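Local coordinates for leucyl-trna synthetase (Plasmodium falciparum, PDB 5FOC), which probably clears wrongly charged tRNA, this chain being the editing domain of the enzyme that joins leucine to its tRNA, at residues A[11-16]-A[228-233]; A[132-137]-A[232-237]; A[122-127]-A[181-186]; A[137-142]-A[252-257]; A[222-227]-A[238-243]. The protein carries 2 engineered substitutions. One frame throughout, in Å; residues are numbered along the deposited sequence.

Contact 1. Residues A[11-16]-A[228-233]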
# COMPACT_ATOMS: atom_id res chain seq x y z
N ILE A 11 4.44 5.12 -1.68
CA ILE A 11 5.52 4.60 -0.84
C ILE A 11 5.70 3.14 -1.20
O ILE A 11 4.73 2.41 -1.35
CB ILE A 11 5.18 4.81 0.64
CG1 ILE A 11 5.06 6.33 0.94
CG2 ILE A 11 6.23 4.18 1.56
CD1 ILE A 11 4.61 6.68 2.33
N LYS A 12 6.98 2.75 -1.34
CA LYS A 12 7.33 1.34 -1.59
C LYS A 12 7.13 0.53 -0.32
O LYS A 12 7.78 0.78 0.66
CB LYS A 12 8.74 1.21 -2.09
CG LYS A 12 8.91 1.72 -3.52
CD LYS A 12 10.34 1.83 -3.92
CE LYS A 12 10.58 2.34 -5.32
NZ LYS A 12 12.03 2.48 -5.53
N ILE A 13 6.16 -0.35 -0.36
CA ILE A 13 5.83 -1.19 0.78
C ILE A 13 6.32 -2.61 0.42
O ILE A 13 5.69 -3.34 -0.30
CB ILE A 13 4.32 -1.14 1.14
CG1 ILE A 13 3.91 0.26 1.59
CG2 ILE A 13 3.98 -2.12 2.24
CD1 ILE A 13 2.41 0.42 1.82
N PHE A 14 7.46 -2.98 1.01
CA PHE A 14 8.12 -4.22 0.64
C PHE A 14 7.48 -5.37 1.44
O PHE A 14 7.04 -5.19 2.58
CB PHE A 14 9.60 -4.15 1.06
CG PHE A 14 10.39 -3.09 0.31
CD1 PHE A 14 10.93 -3.36 -0.93
CD2 PHE A 14 10.56 -1.84 0.86
CE1 PHE A 14 11.62 -2.36 -1.62
CE2 PHE A 14 11.26 -0.84 0.17
CZ PHE A 14 11.77 -1.10 -1.07
N VAL A 15 7.40 -6.52 0.78
CA VAL A 15 6.99 -7.77 1.44
C VAL A 15 8.18 -8.44 2.16
O VAL A 15 9.23 -8.60 1.58
CB VAL A 15 6.39 -8.73 0.40
CG1 VAL A 15 6.18 -10.14 0.94
CG2 VAL A 15 5.09 -8.15 -0.19
N SER A 16 7.96 -8.73 3.44
CA SER A 16 8.96 -9.42 4.30
C SER A 16 9.11 -10.89 3.91
O SER A 16 10.20 -11.32 3.62
CB SER A 16 8.58 -9.30 5.81
OG SER A 16 8.26 -7.96 6.19
N THR A 228 4.59 -6.68 5.84
CA THR A 228 5.26 -5.69 4.97
C THR A 228 6.11 -4.70 5.78
O THR A 228 5.99 -4.60 7.02
CB THR A 228 4.24 -4.93 4.07
OG1 THR A 228 3.43 -4.13 4.91
CG2 THR A 228 3.39 -5.92 3.26
N TYR A 229 6.94 -3.91 5.08
CA TYR A 229 7.67 -2.85 5.72
C TYR A 229 8.00 -1.78 4.67
O TYR A 229 7.96 -2.06 3.48
CB TYR A 229 8.93 -3.39 6.47
CG TYR A 229 9.97 -3.89 5.54
CD1 TYR A 229 9.85 -5.15 4.96
CD2 TYR A 229 11.04 -3.09 5.15
CE1 TYR A 229 10.79 -5.62 4.05
CE2 TYR A 229 11.96 -3.52 4.21
CZ TYR A 229 11.85 -4.81 3.68
OH TYR A 229 12.80 -5.24 2.76
N THR A 230 8.37 -0.61 5.16
CA THR A 230 8.93 0.45 4.29
C THR A 230 10.30 0.84 4.83
O THR A 230 10.68 0.42 5.97
CB THR A 230 8.06 1.73 4.29
OG1 THR A 230 8.26 2.45 5.50
CG2 THR A 230 6.58 1.41 4.04
N ASN A 231 11.07 1.63 4.10
CA ASN A 231 12.35 2.12 4.62
C ASN A 231 12.22 3.39 5.47
O ASN A 231 13.23 3.98 5.88
CB ASN A 231 13.36 2.32 3.48
CG ASN A 231 13.80 1.01 2.87
OD1 ASN A 231 14.01 0.01 3.59
ND2 ASN A 231 13.98 0.99 1.57
N ILE A 232 10.98 3.79 5.74
CA ILE A 232 10.69 4.94 6.56
C ILE A 232 10.08 4.58 7.91
O ILE A 232 10.21 5.34 8.86
CB ILE A 232 9.72 5.92 5.79
CG1 ILE A 232 10.22 6.12 4.38
CG2 ILE A 232 9.59 7.24 6.53
CD1 ILE A 232 9.18 6.69 3.44
N SER A 233 9.39 3.45 7.99
CA SER A 233 8.60 3.12 9.17
C SER A 233 9.50 2.76 10.37
O SER A 233 10.55 2.12 10.20
CB SER A 233 7.66 1.96 8.85
OG SER A 233 8.33 0.78 8.44
O HOH W 1 10.14 2.24 1.49

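Contact 2. Residues A[132-137]-A[232-237]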
# COMPACT_ATOMS: atom_id res chain seq x y z
N THR A 132 3.78 11.42 7.67
CA THR A 132 3.32 10.49 8.71
C THR A 132 3.87 9.08 8.49
O THR A 132 3.57 8.23 9.31
CB THR A 132 1.76 10.43 8.75
OG1 THR A 132 1.21 9.78 7.59
CG2 THR A 132 1.14 11.90 8.91
N ALA A 133 4.65 8.84 7.45
CA ALA A 133 5.06 7.47 7.10
C ALA A 133 5.86 6.81 8.23
O ALA A 133 5.83 5.53 8.37
CB ALA A 133 5.87 7.44 5.84
N TYR A 134 6.59 7.59 9.01
CA TYR A 134 7.37 6.94 10.16
C TYR A 134 6.43 6.21 11.10
O TYR A 134 6.86 5.17 11.71
CB TYR A 134 8.15 8.00 10.93
CG TYR A 134 8.91 7.58 12.15
CD1 TYR A 134 10.10 6.88 11.99
CD2 TYR A 134 8.53 7.98 13.40
CE1 TYR A 134 10.87 6.54 13.11
CE2 TYR A 134 9.28 7.63 14.53
CZ TYR A 134 10.46 6.94 14.34
OH TYR A 134 11.22 6.59 15.41
N GLY A 135 5.20 6.69 11.28
CA GLY A 135 4.22 6.07 12.18
C GLY A 135 3.43 4.91 11.63
O GLY A 135 2.49 4.49 12.28
N GLN A 136 3.72 4.46 10.42
CA GLN A 136 2.92 3.43 9.78
C GLN A 136 2.98 2.13 10.63
O GLN A 136 4.10 1.71 10.93
CB GLN A 136 3.41 3.13 8.37
CG GLN A 136 2.48 2.21 7.63
CD GLN A 136 2.89 1.87 6.23
OE1 GLN A 136 3.80 2.48 5.68
NE2 GLN A 136 2.27 0.83 5.66
N ASN A 137 1.84 1.62 11.00
CA ASN A 137 1.77 0.33 11.79
C ASN A 137 1.19 -0.85 11.05
O ASN A 137 1.40 -2.02 11.44
CB ASN A 137 1.19 0.56 13.19
CG ASN A 137 -0.18 1.18 13.21
OD1 ASN A 137 -0.56 1.93 12.27
ND2 ASN A 137 -0.92 0.99 14.29
N ILE A 232 10.98 3.79 5.74
CA ILE A 232 10.69 4.94 6.56
C ILE A 232 10.08 4.58 7.91
O ILE A 232 10.21 5.34 8.86
CB ILE A 232 9.72 5.92 5.79
CG1 ILE A 232 10.22 6.12 4.38
CG2 ILE A 232 9.59 7.24 6.53
CD1 ILE A 232 9.18 6.69 3.44
N SER A 233 9.39 3.45 7.99
CA SER A 233 8.60 3.12 9.17
C SER A 233 9.50 2.76 10.37
O SER A 233 10.55 2.12 10.20
CB SER A 233 7.66 1.96 8.85
OG SER A 233 8.33 0.78 8.44
N LYS A 234 9.08 3.23 11.54
CA LYS A 234 9.75 2.96 12.79
C LYS A 234 9.85 1.45 13.02
O LYS A 234 10.94 0.91 13.42
CB LYS A 234 8.99 3.59 13.96
CG LYS A 234 9.78 3.44 15.28
CD LYS A 234 9.16 4.13 16.45
CE LYS A 234 8.07 3.29 17.06
NZ LYS A 234 7.80 3.74 18.44
N ILE A 235 8.70 0.78 12.88
CA ILE A 235 8.61 -0.71 12.97
C ILE A 235 8.53 -1.35 11.61
O ILE A 235 8.12 -0.70 10.59
CB ILE A 235 7.43 -1.17 13.85
CG1 ILE A 235 6.06 -0.81 13.27
CG2 ILE A 235 7.59 -0.62 15.25
CD1 ILE A 235 4.87 -1.17 14.12
N LYS A 236 8.89 -2.61 11.52
CA LYS A 236 8.98 -3.32 10.24
C LYS A 236 8.02 -4.54 10.11
O LYS A 236 8.16 -5.34 9.19
CB LYS A 236 10.45 -3.73 9.95
CG LYS A 236 11.49 -2.63 10.05
CD LYS A 236 11.22 -1.43 9.08
CE LYS A 236 12.30 -0.35 9.22
NZ LYS A 236 12.04 0.81 8.35
N ASN A 237 7.06 -4.66 11.01
CA ASN A 237 6.07 -5.73 10.94
C ASN A 237 4.68 -5.22 10.61
O ASN A 237 3.72 -5.38 11.35
CB ASN A 237 6.06 -6.57 12.24
CG ASN A 237 5.63 -5.79 13.45
OD1 ASN A 237 6.03 -4.64 13.60
ND2 ASN A 237 4.89 -6.42 14.38
O HOH W 2 6.09 2.66 12.46

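Contact 3. Residues A[122-127]-A[181-186]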
# COMPACT_ATOMS: atom_id res chain seq x y z
N ILE A 122 6.74 -5.40 -4.17
CA ILE A 122 6.46 -4.14 -3.56
C ILE A 122 4.97 -3.78 -3.78
O ILE A 122 4.54 -3.72 -4.96
CB ILE A 122 7.34 -3.00 -4.14
CG1 ILE A 122 8.83 -3.23 -3.85
CG2 ILE A 122 6.88 -1.62 -3.66
CD1 ILE A 122 9.76 -2.38 -4.65
N PHE A 123 4.24 -3.58 -2.69
CA PHE A 123 2.90 -2.95 -2.72
C PHE A 123 3.14 -1.45 -2.85
O PHE A 123 3.92 -0.85 -2.20
CB PHE A 123 2.08 -3.28 -1.46
CG PHE A 123 1.56 -4.68 -1.40
CD1 PHE A 123 2.40 -5.74 -1.03
CD2 PHE A 123 0.25 -4.98 -1.69
CE1 PHE A 123 1.88 -7.04 -0.96
CE2 PHE A 123 -0.25 -6.26 -1.65
CZ PHE A 123 0.57 -7.30 -1.26
N LEU A 124 2.34 -0.81 -3.77
CA LEU A 124 2.50 0.63 -3.92
C LEU A 124 1.42 1.33 -3.08
O LEU A 124 0.25 1.33 -3.48
CB LEU A 124 2.39 1.01 -5.39
CG LEU A 124 3.55 0.66 -6.30
CD1 LEU A 124 3.23 0.91 -7.78
CD2 LEU A 124 4.78 1.45 -5.90
N GLY A 125 1.83 1.83 -1.90
CA GLY A 125 0.96 2.42 -0.91
C GLY A 125 0.76 3.87 -1.34
O GLY A 125 1.72 4.48 -1.72
N SER A 126 -0.43 4.38 -1.15
CA SER A 126 -0.73 5.78 -1.58
C SER A 126 -1.09 6.62 -0.35
O SER A 126 -1.92 6.17 0.46
CB SER A 126 -1.89 5.67 -2.53
OG SER A 126 -2.15 7.01 -2.95
N THR A 127 -0.54 7.84 -0.25
CA THR A 127 -0.83 8.72 0.87
C THR A 127 -0.84 10.19 0.41
O THR A 127 -0.03 10.58 -0.46
CB THR A 127 0.17 8.52 2.05
OG1 THR A 127 -0.24 9.29 3.17
CG2 THR A 127 1.57 8.88 1.68
N ASN A 181 11.35 -4.66 -10.01
CA ASN A 181 10.32 -4.73 -8.96
C ASN A 181 9.03 -5.30 -9.49
O ASN A 181 8.60 -4.95 -10.62
CB ASN A 181 10.04 -3.31 -8.40
CG ASN A 181 11.28 -2.67 -7.81
OD1 ASN A 181 12.22 -3.38 -7.43
ND2 ASN A 181 11.32 -1.35 -7.72
N ILE A 182 8.42 -6.20 -8.71
CA ILE A 182 7.07 -6.63 -8.92
C ILE A 182 6.21 -5.69 -8.11
O ILE A 182 6.23 -5.74 -6.91
CB ILE A 182 6.82 -8.08 -8.48
CG1 ILE A 182 7.64 -9.02 -9.35
CG2 ILE A 182 5.36 -8.43 -8.58
CD1 ILE A 182 7.87 -10.37 -8.73
N TYR A 183 5.41 -4.84 -8.78
CA TYR A 183 4.45 -4.01 -8.09
C TYR A 183 3.06 -4.58 -7.99
O TYR A 183 2.60 -5.24 -8.91
CB TYR A 183 4.37 -2.64 -8.79
CG TYR A 183 5.62 -1.79 -8.69
CD1 TYR A 183 6.23 -1.54 -7.44
CD2 TYR A 183 6.25 -1.25 -9.83
CE1 TYR A 183 7.37 -0.75 -7.33
CE2 TYR A 183 7.40 -0.46 -9.72
CZ TYR A 183 7.96 -0.20 -8.47
OH TYR A 183 9.09 0.54 -8.26
N VAL A 184 2.42 -4.37 -6.84
CA VAL A 184 1.05 -4.74 -6.62
C VAL A 184 0.24 -3.43 -6.53
O VAL A 184 0.58 -2.53 -5.72
CB VAL A 184 0.82 -5.51 -5.30
CG1 VAL A 184 -0.59 -6.03 -5.23
CG2 VAL A 184 1.81 -6.70 -5.20
N CYS A 185 -0.83 -3.37 -7.31
CA CYS A 185 -1.62 -2.11 -7.42
C CYS A 185 -2.96 -2.39 -8.07
O CYS A 185 -3.17 -3.41 -8.70
CB CYS A 185 -0.83 -1.10 -8.22
SG CYS A 185 -0.40 -1.63 -9.89
N SER A 186 -3.85 -1.40 -7.97
CA SER A 186 -5.15 -1.50 -8.57
C SER A 186 -5.09 -1.34 -10.12
O SER A 186 -4.15 -0.78 -10.70
CB SER A 186 -6.06 -0.38 -8.00
OG SER A 186 -5.52 0.90 -8.32

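Contact 4. Residues A[137-142]-A[252-257]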
# COMPACT_ATOMS: atom_id res chain seq x y z
N ASN A 137 1.84 1.62 11.00
CA ASN A 137 1.77 0.33 11.79
C ASN A 137 1.19 -0.85 11.05
O ASN A 137 1.40 -2.02 11.44
CB ASN A 137 1.19 0.56 13.19
CG ASN A 137 -0.18 1.18 13.21
OD1 ASN A 137 -0.56 1.93 12.27
ND2 ASN A 137 -0.92 0.99 14.29
N TYR A 138 0.44 -0.62 9.97
CA TYR A 138 -0.16 -1.61 9.15
C TYR A 138 -0.21 -1.12 7.70
O TYR A 138 0.20 0.04 7.43
CB TYR A 138 -1.57 -2.01 9.62
CG TYR A 138 -1.53 -2.65 10.96
CD1 TYR A 138 -1.25 -3.99 11.04
CD2 TYR A 138 -1.71 -1.94 12.13
CE1 TYR A 138 -1.17 -4.61 12.27
CE2 TYR A 138 -1.67 -2.56 13.38
CZ TYR A 138 -1.35 -3.92 13.43
OH TYR A 138 -1.25 -4.52 14.70
N THR A 139 -0.61 -2.01 6.82
CA THR A 139 -0.88 -1.68 5.42
C THR A 139 -2.30 -2.12 5.13
O THR A 139 -2.70 -3.23 5.36
CB THR A 139 0.13 -2.43 4.50
OG1 THR A 139 1.45 -1.94 4.76
CG2 THR A 139 -0.26 -2.30 3.04
N PHE A 140 -3.13 -1.21 4.61
CA PHE A 140 -4.49 -1.56 4.30
C PHE A 140 -4.72 -1.83 2.81
O PHE A 140 -4.10 -1.18 1.93
CB PHE A 140 -5.48 -0.44 4.66
CG PHE A 140 -5.67 -0.16 6.11
CD1 PHE A 140 -6.12 -1.14 7.00
CD2 PHE A 140 -5.53 1.15 6.58
CE1 PHE A 140 -6.39 -0.80 8.35
CE2 PHE A 140 -5.78 1.48 7.89
CZ PHE A 140 -6.19 0.49 8.79
N ILE A 141 -5.58 -2.81 2.57
CA ILE A 141 -5.97 -3.26 1.23
C ILE A 141 -7.46 -3.54 1.22
O ILE A 141 -8.05 -3.81 2.26
CB ILE A 141 -5.15 -4.49 0.80
CG1 ILE A 141 -5.15 -4.70 -0.69
CG2 ILE A 141 -5.62 -5.75 1.50
CD1 ILE A 141 -4.09 -5.67 -1.20
N ASN A 142 -8.10 -3.38 0.05
CA ASN A 142 -9.50 -3.74 -0.02
C ASN A 142 -9.63 -5.23 -0.24
O ASN A 142 -9.23 -5.70 -1.27
CB ASN A 142 -10.21 -2.93 -1.11
CG ASN A 142 -11.71 -3.12 -1.10
OD1 ASN A 142 -12.24 -4.19 -0.83
ND2 ASN A 142 -12.42 -2.05 -1.41
N THR A 252 -3.77 3.82 -6.10
CA THR A 252 -3.43 2.40 -6.22
C THR A 252 -4.25 1.42 -5.35
O THR A 252 -4.06 0.19 -5.52
CB THR A 252 -1.96 2.18 -5.74
OG1 THR A 252 -1.84 2.65 -4.40
CG2 THR A 252 -1.00 2.95 -6.58
N GLY A 253 -5.07 1.94 -4.45
CA GLY A 253 -6.04 1.16 -3.72
C GLY A 253 -5.27 0.42 -2.59
O GLY A 253 -5.85 -0.50 -2.04
N ILE A 254 -4.11 0.92 -2.22
CA ILE A 254 -3.33 0.35 -1.05
C ILE A 254 -2.95 1.58 -0.24
O ILE A 254 -2.38 2.54 -0.80
CB ILE A 254 -2.08 -0.35 -1.53
CG1 ILE A 254 -2.49 -1.51 -2.43
CG2 ILE A 254 -1.31 -0.89 -0.29
CD1 ILE A 254 -1.49 -1.99 -3.46
N VAL A 255 -3.26 1.58 1.04
CA VAL A 255 -2.90 2.69 1.85
C VAL A 255 -2.13 2.33 3.13
O VAL A 255 -2.47 1.35 3.78
CB VAL A 255 -4.11 3.55 2.19
CG1 VAL A 255 -4.74 4.10 0.90
CG2 VAL A 255 -5.13 2.81 2.96
N PRO A 256 -1.16 3.15 3.48
CA PRO A 256 -0.50 3.00 4.78
C PRO A 256 -1.47 3.26 5.89
O PRO A 256 -2.29 4.20 5.80
CB PRO A 256 0.63 4.03 4.76
CG PRO A 256 0.51 4.76 3.46
CD PRO A 256 -0.62 4.26 2.68
N CYS A 257 -1.46 2.44 6.94
CA CYS A 257 -2.22 2.66 8.13
C CYS A 257 -1.31 3.45 9.07
O CYS A 257 -0.22 2.97 9.42
CB CYS A 257 -2.61 1.32 8.80
SG CYS A 257 -3.44 1.55 10.37

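Contact 5. Residues A[222-227]-A[238-243]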
# COMPACT_ATOMS: atom_id res chain seq x y z
N HIS A 222 -6.54 -12.36 -0.07
CA HIS A 222 -5.45 -13.34 -0.05
C HIS A 222 -4.15 -12.81 0.46
O HIS A 222 -3.25 -13.59 0.88
CB HIS A 222 -5.27 -13.95 -1.41
CG HIS A 222 -6.46 -14.70 -1.86
ND1 HIS A 222 -6.99 -15.74 -1.15
CD2 HIS A 222 -7.27 -14.52 -2.93
CE1 HIS A 222 -8.03 -16.22 -1.78
NE2 HIS A 222 -8.25 -15.47 -2.85
N PHE A 223 -4.01 -11.50 0.51
CA PHE A 223 -2.82 -10.85 1.05
C PHE A 223 -2.92 -10.45 2.51
O PHE A 223 -1.91 -10.03 3.10
CB PHE A 223 -2.48 -9.62 0.24
CG PHE A 223 -2.20 -9.87 -1.21
CD1 PHE A 223 -1.20 -10.75 -1.63
CD2 PHE A 223 -2.89 -9.17 -2.20
CE1 PHE A 223 -0.93 -10.92 -2.98
CE2 PHE A 223 -2.63 -9.35 -3.54
CZ PHE A 223 -1.65 -10.20 -3.94
N VAL A 224 -4.13 -10.54 3.07
CA VAL A 224 -4.36 -10.15 4.45
C VAL A 224 -3.51 -11.03 5.35
O VAL A 224 -3.50 -12.24 5.24
CB VAL A 224 -5.86 -10.15 4.82
CG1 VAL A 224 -6.09 -9.90 6.30
CG2 VAL A 224 -6.54 -9.02 4.03
N GLY A 225 -2.75 -10.36 6.21
CA GLY A 225 -1.84 -11.06 7.17
C GLY A 225 -0.37 -11.11 6.74
O GLY A 225 0.52 -11.37 7.55
N LEU A 226 -0.08 -10.89 5.45
CA LEU A 226 1.29 -10.75 5.00
C LEU A 226 1.99 -9.65 5.75
O LEU A 226 1.42 -8.58 6.02
CB LEU A 226 1.41 -10.42 3.51
CG LEU A 226 1.29 -11.47 2.44
CD1 LEU A 226 1.56 -10.83 1.07
CD2 LEU A 226 2.34 -12.53 2.67
N GLU A 227 3.26 -9.87 6.02
CA GLU A 227 4.07 -8.89 6.72
C GLU A 227 4.74 -8.01 5.66
O GLU A 227 5.32 -8.50 4.69
CB GLU A 227 5.11 -9.65 7.63
CG GLU A 227 5.89 -8.66 8.50
CD GLU A 227 7.00 -9.32 9.31
OE1 GLU A 227 7.48 -10.36 8.85
OE2 GLU A 227 7.40 -8.76 10.34
N LEU A 238 4.58 -4.62 9.42
CA LEU A 238 3.36 -3.95 9.04
C LEU A 238 2.44 -4.91 8.33
O LEU A 238 2.51 -5.10 7.09
CB LEU A 238 3.73 -2.79 8.12
CG LEU A 238 4.88 -1.91 8.54
CD1 LEU A 238 5.08 -0.74 7.52
CD2 LEU A 238 4.64 -1.34 9.90
N TYR A 239 1.59 -5.56 9.09
CA TYR A 239 0.76 -6.60 8.53
C TYR A 239 -0.25 -5.94 7.61
O TYR A 239 -0.73 -4.82 7.91
CB TYR A 239 0.09 -7.41 9.63
CG TYR A 239 1.13 -8.06 10.53
CD1 TYR A 239 2.00 -9.00 10.05
CD2 TYR A 239 1.28 -7.62 11.83
CE1 TYR A 239 2.98 -9.54 10.90
CE2 TYR A 239 2.24 -8.19 12.68
CZ TYR A 239 3.09 -9.10 12.17
OH TYR A 239 4.04 -9.66 13.03
N ILE A 240 -0.63 -6.70 6.59
CA ILE A 240 -1.73 -6.26 5.70
C ILE A 240 -3.06 -6.53 6.40
O ILE A 240 -3.37 -7.67 6.76
CB ILE A 240 -1.69 -6.90 4.33
CG1 ILE A 240 -0.43 -6.47 3.63
CG2 ILE A 240 -2.90 -6.47 3.49
CD1 ILE A 240 -0.15 -7.05 2.26
N LEU A 241 -3.91 -5.49 6.51
CA LEU A 241 -5.21 -5.58 7.10
C LEU A 241 -6.31 -5.15 6.12
O LEU A 241 -6.01 -4.36 5.25
CB LEU A 241 -5.31 -4.71 8.33
CG LEU A 241 -4.41 -4.95 9.55
CD1 LEU A 241 -4.76 -3.95 10.63
CD2 LEU A 241 -4.63 -6.35 10.05
N PRO A 242 -7.52 -5.67 6.27
CA PRO A 242 -8.61 -5.32 5.35
C PRO A 242 -9.32 -4.02 5.70
O PRO A 242 -9.69 -3.79 6.82
CB PRO A 242 -9.54 -6.50 5.47
CG PRO A 242 -9.40 -6.90 6.90
CD PRO A 242 -7.94 -6.74 7.21
N MET A 243 -9.52 -3.18 4.66
CA MET A 243 -10.28 -1.93 4.80
C MET A 243 -11.21 -1.87 3.60
O MET A 243 -10.76 -1.63 2.48
CB MET A 243 -9.34 -0.76 4.88
CG MET A 243 -10.03 0.62 4.94
SD MET A 243 -8.88 2.02 4.92
CE MET A 243 -8.90 2.61 6.59

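Contact 1. Residues A[11-16]-A[228-233]
The Tyr229 ring carries Phe14 CB over one face, with Phe14 CB 3.5 Å from Tyr229 CZ and shifted toward the rim. Ser16 OG sits at the edge of the same ring, 3.5 Å from Tyr229 CD1. At the edge of the Phe14 ring lie Tyr229 O and Thr230 CA. The two rings are 26° from parallel but slid apart, so they barely overlap. Asn231 brings ND2 to 3.6 Å from Phe14 CE2, at an oblique approach; its ND2 is hydrogen-bonded to Asp368 OD1. The Tyr229 ring reaches Phe14 because CG stands between its backbone N and carbonyl carbon (chi1 68°). Phe14 and Tyr229 form an antiparallel hydrogen-bonded pair in the large mixed sheet of the editing domain, where strand 7-15 meets strand 227-229. Phe14 N gives to Tyr229 O at 2.7 Å, and Tyr229 N returns to Phe14 O at 2.8 Å. Past this pair a water bridges Lys12 O and Asn231 N. On the opposite face of the sheet, Ile13 CG2 presses on Thr228 CB at 3.4 Å, a tight fit. Thr228 OG1 meanwhile bonds to Leu238 O and is hydrogen-bonded to Thr139 OG1. Thr230 sends CG2 to Ile11 CG2 at 3.7 Å. Its OG1 accepts from the backbone N of Ile232 and of Ser233, an ST turn and ST motif.

Contact 2. Residues A[132-137]-A[232-237]
Tyr134 and Lys234 make the close part of this contact. Lys234 CB lies over one face of the Tyr134 ring, 3.6 Å from Tyr134 CE1 and displaced from the ring centre. The aliphatic chain then runs on past the phenol, with Lys234 CD 3.4 Å from Tyr134 OH. It bends at chi3 (82°), and its NZ leaves for a salt bridge with Glu295. The ring edge meets the backbone: Ile232 O is 3.5 Å from Tyr134 CD1. The backbones are joined by a nearly straight bond. Lys234 N gives to Tyr134 O at 3.0 Å, in the carbonyl plane and on a lone pair. Ala133 CB packs on Ile232 CG2 at 3.8 Å.

The other end is looser and wetter. Ile235 CD1 only grazes Asn137 CB at 4.2 Å. A water links the two sides, donating to Tyr134 O and Gln136 O and accepting from Ile235 N. The 232-237 loop largely holds its own shape: Ser233 OG gives to Ile235 O at 2.6 Å, and Lys236 NZ gives to Ser233 O at 2.7 Å and also bonds Thr230 O. Lys234 and Lys236 are exposed.

The contact joins two loops at the margin of the central sheet. The 3-10 segment that runs through 132-135 lies between strands 120-127 and 138-141. The 232-237 loop links strands 227-229 and 238-242, and the Gln136 side chain touches Leu238 and Pro256 of the neighbouring strands.

Contact 3. Residues A[122-127]-A[181-186]
Leu124 and Tyr183 both hold CG anti to the carbonyl carbon (chi1 -73° and -67°), which brings the leucine branches over the tyrosine ring. Leu124 CD1 lies over one face, 3.7 Å from Tyr183 CG, while Leu124 CD2 is near Tyr183 CD1 and CE1. The other face is backed by Asn181 CB of the same strand. Ile122 runs alongside the ring, pointing the same way, with CG2 3.8 Å from Tyr183 CE1. Ile122 O stands in plane at the ring edge. The tip of Ile122 reaches across to the neighbouring strand, CD1 3.5 Å from Asn181 CG. The Asn181 amide gives ND2 to Tyr183 OH, nearly in its own plane, and also to Asp154; Tyr183 OH in turn bonds to Phe153 O. These partners probably limit the rotation of both groups.

The contact is a parallel strand pair in the mixed sheet of the editing domain, strand 120-127 beside strand 181-185. Segments 122-127 and 181-185 run 45° apart. Ile122 N gives to Ile182 O at 2.8 Å. Val184 N gives to Ile122 O at 2.9 Å, tilted from the carbonyl plane. Leu124 N gives to Val184 O at 3.1 Å. On the opposite side of the sheet, Val184 CG2 stands over the middle of the Phe123 ring, while CG1 lies near its rim, 3.6 Å from Phe123 CE2. Phe223 meets the Phe123 ring edge-to-face, and helix 190-195 covers Leu124 with Leu193.

Contact 4. Residues A[137-142]-A[252-257]
Backbone bonds hold Phe140 to Val255 and Tyr138 to Cys257, the two antiparallel hydrogen-bonded pairs. Phe140 N gives to Val255 O at 2.8 Å, and Val255 N returns to Phe140 O at 3.0 Å. Cys257 N gives to Tyr138 O at 3.0 Å, but comes from above the carbonyl plane, 52° out of it, and not on a lone pair. Asn137 N adds a bond to Cys257 O. Between these pairs, Thr139 faces Pro256 in a non-hydrogen-bonded pair, a position where the missing N-H of proline costs no bond across the strands.

Sulfur and ring contacts are concentrated at Phe140. Cys257 places CB over one face of the ring, with Cys257 CB only 3.3 Å from Phe140 CE2. Its SG is anti to the backbone N (chi1 175°) and stands obliquely to the ring, 3.3 Å from Phe140 CZ. Val255 CG2 lies at the ring edge, 4.0 Å from Phe140 CD2.

Apolar packing completes both faces. Tyr138 CB lies 3.6 Å from Cys257 CB on the face of Phe140. On the other, Thr139 CG2 meets Ile254 CG2 at 3.8 Å. Tyr138 OH is buried but satisfied, bonding to Gln289 O and Asn292 N. Helix 263-274 covers the Phe140 face through Cys268 and Leu269.

Strands 138-141 and 254-257 thus form an antiparallel pair at the centre of the editing domain. Both adjoin loops that, as in other leucyl-tRNA synthetases, probably frame the editing pocket.

Contact 5. Residues A[222-227]-A[238-243]
The type II beta turn Phe223-Leu226 comes just before strand 227-229 and pairs with strand 238-242. Gly225 holds the third position of the turn with phi 100°, where a CB would collide with the carbonyl O before it. Leu226 N closes the turn on Phe223 O. Two bonds then grip Ile240. Gly225 N gives to Ile240 O at 2.8 Å, in the carbonyl plane and on a lone pair. Ile240 N gives to Leu226 O at 2.8 Å. The Ile240 side chain packs against the turn: CB comes 3.4 Å from Phe223 O, and CD1 lies 3.9 Å from Leu226 CB. The Val224 and Pro242 side chains cross at about a right angle, with Val224 CG1 3.8 Å from Pro242 CD.

Glu227 and Tyr239 form a non-hydrogen-bonded antiparallel pair. The extended Glu227 chain leans on the ring with CG 3.9 Å from Tyr239 CE1, its carboxylate plane 18° from that of the ring. Leu226 O is at the ring edge. Helix 18-35 covers Leu226 with Phe21 and Ile24.

Backbone bonds thus fix the turn on the strand, while the side chains between them are almost all apolar, with a charged group placed at the partly exposed end.

How the contacts relate
From the N terminus, strand 7-15 opens contact 1, which closes far along the chain at 228-233. Contact 3 nests inside that loop, pairing 122-127 with 181-186 in the same sheet. Contacts 2 and 4 open next, at 132-137 and 137-142, and share Asn137. Contact 2 crosses contacts 3 and 4 and ends on the same stretch as contact 1, sharing Ile232 and Ser233. Contact 4 crosses contacts 1 and 3. Contact 5 (222-227 with 238-243) follows contact 3 in series, crosses contacts 1 and 2, and nests within contact 4. Contacts 1, 3, 4 and 5 tie strands of the central sheet, and contact 2 joins the loops beside it.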